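Local coordinates for protein deoxyribodipyrimidine photo-lyase (Oryza sativa Japonica Group, PDB 3UMV) that uses light energy and a bound FAD to split UV-induced cyclobutane pyrimidine dimers in DNA back into separate pyrimidines, at residues P36-Q48 against V125-P139. Sequence-based numbering, arbitrary orientation. Where two conformers were deposited one is given.
Unlike the reference sequence in segment 125-139: Gln126 (reference Arg).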
loop_
_atom_site.group_PDB
_atom_site.type_symbol
_atom_site.label_atom_id
_atom_site.label_comp_id
_atom_site.label_asym_id
_atom_site.label_seq_id
_atom_site.Cartn_x
_atom_site.Cartn_y
_atom_site.Cartn_z
ATOM N N PRO A 36 0.531 -34.580 8.539
ATOM C CA PRO A 36 1.325 -33.957 7.477
ATOM C C PRO A 36 1.194 -34.735 6.176
ATOM O O PRO A 36 0.577 -35.801 6.158
ATOM C CB PRO A 36 2.759 -34.059 8.005
ATOM C CG PRO A 36 2.617 -34.220 9.484
ATOM C CD PRO A 36 1.367 -35.017 9.670
ATOM N N GLY A 37 1.779 -34.215 5.104
ATOM C CA GLY A 37 1.642 -34.832 3.801
ATOM C C GLY A 37 0.623 -34.081 2.967
ATOM O O GLY A 37 0.598 -34.208 1.745
ATOM N N GLY A 38 -0.217 -33.295 3.634
ATOM C CA GLY A 38 -1.195 -32.470 2.947
ATOM C C GLY A 38 -0.547 -31.232 2.341
ATOM O O GLY A 38 0.448 -30.734 2.862
ATOM N N PRO A 39 -1.110 -30.737 1.230
ATOM C CA PRO A 39 -0.611 -29.543 0.538
ATOM C C PRO A 39 -0.477 -28.329 1.458
ATOM O O PRO A 39 -1.190 -28.206 2.456
ATOM C CB PRO A 39 -1.691 -29.272 -0.512
ATOM C CG PRO A 39 -2.300 -30.651 -0.780
ATOM C CD PRO A 39 -2.267 -31.347 0.552
ATOM N N VAL A 40 0.446 -27.438 1.115
ATOM C CA VAL A 40 0.527 -26.136 1.751
ATOM C C VAL A 40 -0.042 -25.114 0.772
ATOM O O VAL A 40 0.297 -25.131 -0.416
ATOM C CB VAL A 40 1.988 -25.756 2.083
ATOM C CG1 VAL A 40 2.052 -24.335 2.667
ATOM C CG2 VAL A 40 2.608 -26.799 3.033
ATOM N N VAL A 41 -0.924 -24.243 1.261
ATOM C CA VAL A 41 -1.529 -23.220 0.414
ATOM C C VAL A 41 -1.138 -21.842 0.918
ATOM O O VAL A 41 -1.339 -21.542 2.094
ATOM C CB VAL A 41 -3.061 -23.301 0.438
ATOM C CG1 VAL A 41 -3.677 -22.173 -0.405
ATOM C CG2 VAL A 41 -3.525 -24.665 -0.047
ATOM N N TYR A 42 -0.568 -21.020 0.032
ATOM C CA TYR A 42 -0.299 -19.624 0.339
ATOM C C TYR A 42 -1.443 -18.783 -0.222
ATOM O O TYR A 42 -1.646 -18.711 -1.438
ATOM C CB TYR A 42 1.060 -19.174 -0.233
ATOM C CG TYR A 42 1.272 -17.671 -0.283
ATOM C CD1 TYR A 42 0.811 -16.838 0.737
ATOM C CD2 TYR A 42 1.958 -17.080 -1.347
ATOM C CE1 TYR A 42 0.993 -15.460 0.687
ATOM C CE2 TYR A 42 2.158 -15.690 -1.402
ATOM C CZ TYR A 42 1.685 -14.893 -0.379
ATOM O OH TYR A 42 1.887 -13.526 -0.418
ATOM N N TRP A 43 -2.228 -18.214 0.685
ATOM C CA TRP A 43 -3.268 -17.271 0.319
ATOM C C TRP A 43 -2.611 -15.907 0.127
ATOM O O TRP A 43 -2.324 -15.202 1.088
ATOM C CB TRP A 43 -4.356 -17.236 1.405
ATOM C CG TRP A 43 -5.403 -16.162 1.201
ATOM C CD1 TRP A 43 -5.622 -15.429 0.065
ATOM C CD2 TRP A 43 -6.350 -15.683 2.173
ATOM N NE1 TRP A 43 -6.651 -14.549 0.265
ATOM C CE2 TRP A 43 -7.114 -14.677 1.549
ATOM C CE3 TRP A 43 -6.628 -16.011 3.509
ATOM C CZ2 TRP A 43 -8.142 -13.984 2.217
ATOM C CZ3 TRP A 43 -7.658 -15.322 4.172
ATOM C CH2 TRP A 43 -8.395 -14.326 3.523
ATOM N N MET A 44 -2.326 -15.581 -1.131
ATOM C CA MET A 44 -1.726 -14.310 -1.505
ATOM C C MET A 44 -2.780 -13.214 -1.484
ATOM O O MET A 44 -3.836 -13.367 -2.089
ATOM C CB MET A 44 -1.171 -14.440 -2.922
ATOM C CG MET A 44 -0.511 -13.175 -3.466
ATOM S SD MET A 44 -0.013 -13.433 -5.180
ATOM C CE MET A 44 1.538 -14.312 -4.995
ATOM N N LEU A 45 -2.493 -12.107 -0.809
ATOM C CA LEU A 45 -3.389 -10.963 -0.842
ATOM C C LEU A 45 -2.634 -9.660 -1.001
ATOM O O LEU A 45 -2.764 -8.997 -2.027
ATOM C CB LEU A 45 -4.308 -10.932 0.383
ATOM C CG LEU A 45 -5.483 -9.959 0.278
ATOM C CD1 LEU A 45 -6.623 -10.480 1.149
ATOM C CD2 LEU A 45 -5.074 -8.534 0.681
ATOM N N ARG A 46 -1.838 -9.293 -0.000
ATOM C CA ARG A 46 -1.113 -8.023 -0.079
ATOM C C ARG A 46 0.126 -8.082 -0.956
ATOM O O ARG A 46 0.499 -7.080 -1.577
ATOM C CB ARG A 46 -0.737 -7.509 1.307
ATOM C CG ARG A 46 -0.349 -6.029 1.309
ATOM C CD ARG A 46 0.065 -5.609 2.691
ATOM N NE ARG A 46 0.255 -4.171 2.808
ATOM C CZ ARG A 46 0.605 -3.590 3.952
ATOM N NH1 ARG A 46 0.780 -4.340 5.037
ATOM N NH2 ARG A 46 0.762 -2.277 4.020
ATOM N N ASP A 47 0.769 -9.242 -1.027
ATOM C CA ASP A 47 2.076 -9.280 -1.673
ATOM C C ASP A 47 2.043 -10.064 -2.979
ATOM O O ASP A 47 2.368 -11.251 -3.031
ATOM C CB ASP A 47 3.122 -9.795 -0.678
ATOM C CG ASP A 47 3.267 -8.865 0.526
ATOM O OD1 ASP A 47 2.688 -9.178 1.581
ATOM O OD2 ASP A 47 3.906 -7.787 0.399
ATOM N N GLN A 48 1.635 -9.359 -4.034
ATOM C CA GLN A 48 1.349 -9.949 -5.329
ATOM C C GLN A 48 2.603 -10.085 -6.189
ATOM O O GLN A 48 2.766 -9.398 -7.213
ATOM C CB GLN A 48 0.256 -9.141 -6.020
ATOM C CG GLN A 48 -1.032 -9.141 -5.206
ATOM C CD GLN A 48 -1.927 -7.955 -5.495
ATOM O OE1 GLN A 48 -1.962 -7.441 -6.616
ATOM N NE2 GLN A 48 -2.669 -7.523 -4.484
ATOM N N VAL A 125 -8.936 -25.150 0.628
ATOM C CA VAL A 125 -8.100 -25.805 1.621
ATOM C C VAL A 125 -8.682 -27.168 2.008
ATOM O O VAL A 125 -7.943 -28.145 2.188
ATOM C CB VAL A 125 -7.906 -24.903 2.872
ATOM C CG1 VAL A 125 -7.408 -25.716 4.057
ATOM C CG2 VAL A 125 -6.955 -23.752 2.560
ATOM N N GLN A 126 -10.009 -27.242 2.102
ATOM C CA GLN A 126 -10.672 -28.495 2.476
ATOM C C GLN A 126 -10.729 -29.524 1.346
ATOM O O GLN A 126 -10.557 -30.715 1.597
ATOM C CB GLN A 126 -12.067 -28.226 3.048
ATOM C CG GLN A 126 -12.016 -27.583 4.420
ATOM C CD GLN A 126 -13.378 -27.190 4.943
ATOM O OE1 GLN A 126 -13.750 -26.016 4.905
ATOM N NE2 GLN A 126 -14.124 -28.163 5.455
ATOM N N ARG A 127 -10.955 -29.073 0.112
ATOM C CA ARG A 127 -10.967 -29.982 -1.039
ATOM C C ARG A 127 -9.599 -30.653 -1.201
ATOM O O ARG A 127 -9.509 -31.841 -1.513
ATOM C CB ARG A 127 -11.319 -29.246 -2.336
ATOM C CG ARG A 127 -12.770 -28.821 -2.466
ATOM C CD ARG A 127 -13.125 -28.512 -3.926
ATOM N NE ARG A 127 -12.298 -27.448 -4.498
ATOM C CZ ARG A 127 -12.553 -26.154 -4.353
ATOM N NH1 ARG A 127 -11.759 -25.242 -4.908
ATOM N NH2 ARG A 127 -13.601 -25.768 -3.641
ATOM N N LEU A 128 -8.539 -29.877 -0.986
ATOM C CA LEU A 128 -7.175 -30.348 -1.193
ATOM C C LEU A 128 -6.678 -31.177 -0.024
ATOM O O LEU A 128 -5.633 -31.821 -0.114
ATOM C CB LEU A 128 -6.230 -29.153 -1.357
ATOM C CG LEU A 128 -6.365 -28.232 -2.552
ATOM C CD1 LEU A 128 -5.334 -27.090 -2.444
ATOM C CD2 LEU A 128 -6.207 -29.004 -3.846
ATOM N N GLY A 129 -7.407 -31.135 1.085
ATOM C CA GLY A 129 -6.917 -31.717 2.317
ATOM C C GLY A 129 -5.608 -31.076 2.744
ATOM O O GLY A 129 -4.660 -31.776 3.093
ATOM N N ALA A 130 -5.568 -29.744 2.719
ATOM C CA ALA A 130 -4.355 -28.993 3.041
ATOM C C ALA A 130 -3.956 -29.164 4.504
ATOM O O ALA A 130 -4.808 -29.292 5.385
ATOM C CB ALA A 130 -4.526 -27.499 2.697
ATOM N N SER A 131 -2.654 -29.179 4.750
ATOM C CA SER A 131 -2.131 -29.268 6.105
ATOM C C SER A 131 -2.004 -27.874 6.697
ATOM O O SER A 131 -2.297 -27.656 7.870
ATOM C CB SER A 131 -0.764 -29.937 6.092
ATOM O OG SER A 131 0.139 -29.192 5.295
ATOM N N THR A 132 -1.559 -26.927 5.877
ATOM C CA THR A 132 -1.337 -25.568 6.352
ATOM C C THR A 132 -1.816 -24.507 5.367
ATOM O O THR A 132 -1.602 -24.625 4.165
ATOM C CB THR A 132 0.154 -25.324 6.666
ATOM O OG1 THR A 132 0.638 -26.369 7.522
ATOM C CG2 THR A 132 0.351 -23.974 7.362
ATOM N N LEU A 133 -2.464 -23.474 5.896
ATOM C CA LEU A 133 -2.755 -22.265 5.141
ATOM C C LEU A 133 -1.818 -21.166 5.627
ATOM O O LEU A 133 -1.728 -20.919 6.825
ATOM C CB LEU A 133 -4.208 -21.835 5.373
ATOM C CG LEU A 133 -4.631 -20.467 4.821
ATOM C CD1 LEU A 133 -4.683 -20.488 3.312
ATOM C CD2 LEU A 133 -5.986 -20.063 5.393
ATOM N N VAL A 134 -1.116 -20.516 4.704
ATOM C CA VAL A 134 -0.259 -19.388 5.060
ATOM C C VAL A 134 -0.853 -18.115 4.485
ATOM O O VAL A 134 -1.133 -18.047 3.302
ATOM C CB VAL A 134 1.165 -19.555 4.503
ATOM C CG1 VAL A 134 2.029 -18.335 4.881
ATOM C CG2 VAL A 134 1.773 -20.870 5.001
ATOM N N ALA A 135 -1.048 -17.099 5.316
ATOM C CA ALA A 135 -1.522 -15.814 4.790
ATOM C C ALA A 135 -0.447 -14.748 4.939
ATOM O O ALA A 135 0.425 -14.876 5.792
ATOM C CB ALA A 135 -2.806 -15.381 5.491
ATOM N N ASP A 136 -0.502 -13.713 4.106
ATOM C CA ASP A 136 0.335 -12.537 4.305
ATOM C C ASP A 136 -0.393 -11.519 5.194
ATOM O O ASP A 136 -1.468 -11.811 5.735
ATOM C CB ASP A 136 0.895 -11.941 2.977
ATOM C CG ASP A 136 -0.197 -11.644 1.923
ATOM O OD1 ASP A 136 0.068 -11.831 0.706
ATOM O OD2 ASP A 136 -1.295 -11.177 2.298
ATOM N N PHE A 137 0.216 -10.357 5.401
ATOM C CA PHE A 137 -0.275 -9.415 6.405
ATOM C C PHE A 137 -0.647 -8.042 5.888
ATOM O O PHE A 137 0.115 -7.413 5.150
ATOM C CB PHE A 137 0.752 -9.203 7.530
ATOM C CG PHE A 137 0.416 -8.032 8.412
ATOM C CD1 PHE A 137 1.009 -6.797 8.198
ATOM C CD2 PHE A 137 -0.544 -8.151 9.407
ATOM C CE1 PHE A 137 0.676 -5.696 9.001
ATOM C CE2 PHE A 137 -0.892 -7.064 10.206
ATOM C CZ PHE A 137 -0.278 -5.825 9.992
ATOM N N SER A 138 -1.820 -7.578 6.308
ATOM C CA SER A 138 -2.233 -6.184 6.124
ATOM C C SER A 138 -3.009 -5.748 7.352
ATOM O O SER A 138 -3.777 -6.529 7.901
ATOM C CB SER A 138 -3.141 -6.039 4.900
ATOM O OG SER A 138 -3.780 -4.768 4.934
ATOM N N PRO A 139 -2.822 -4.492 7.790
ATOM C CA PRO A 139 -3.564 -4.019 8.961
ATOM C C PRO A 139 -4.944 -3.460 8.609
ATOM O O PRO A 139 -5.694 -3.057 9.505
ATOM C CB PRO A 139 -2.673 -2.881 9.492
ATOM C CG PRO A 139 -2.006 -2.330 8.263
ATOM C CD PRO A 139 -1.787 -3.530 7.355
HETATM O O HOH W 1 2.408 -30.237 4.777
HETATM O O HOH W 2 -3.222 -13.219 2.771
HETATM O O HOH W 3 2.442 -8.967 4.153
#
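Parallel neighbours in the beta-sheet of the N-terminal photolyase alpha/beta domain, strands 40-44 and 132-135 pair through Val41, whose N donates to Thr132 O (3.0 Å) and whose O accepts from Val134 N (2.8 Å). Trp43 N continues the ladder to Val134 O. Beta-branched valines suit these extended positions: Val40 CG1 meets Val134 CG2 on the face covered by helix 54-66. On the other face Val41 CG2 reaches Leu128 CD1 at 3.9 Å. A Schellman motif closes helix 120-127, with Gly129 as the positive-phi C-prime residue and Ala130 N bonded to Val125 O. The topology is that of a Rossmann-like sheet, in which loops at the strands' C-terminal ends often build sites; here the Asp136 carboxylate grips loop 45-47. Its OD1 accepts from Tyr42 OH (2.7 Å) on the anti side and Leu45 N on the syn side, while Asp47 N comes from above the carboxylate plane; OD2 takes Arg46 N (3.0 Å). A carboxylate suits this place, its oxygens accepting three successive backbone N-H groups and the tyrosine hydroxyl. Phe137 O lies in the guanidinium plane of the extended Arg46 and accepts from NH1 (3.1 Å), which also salt-bridges Asp328 of helix 310-333.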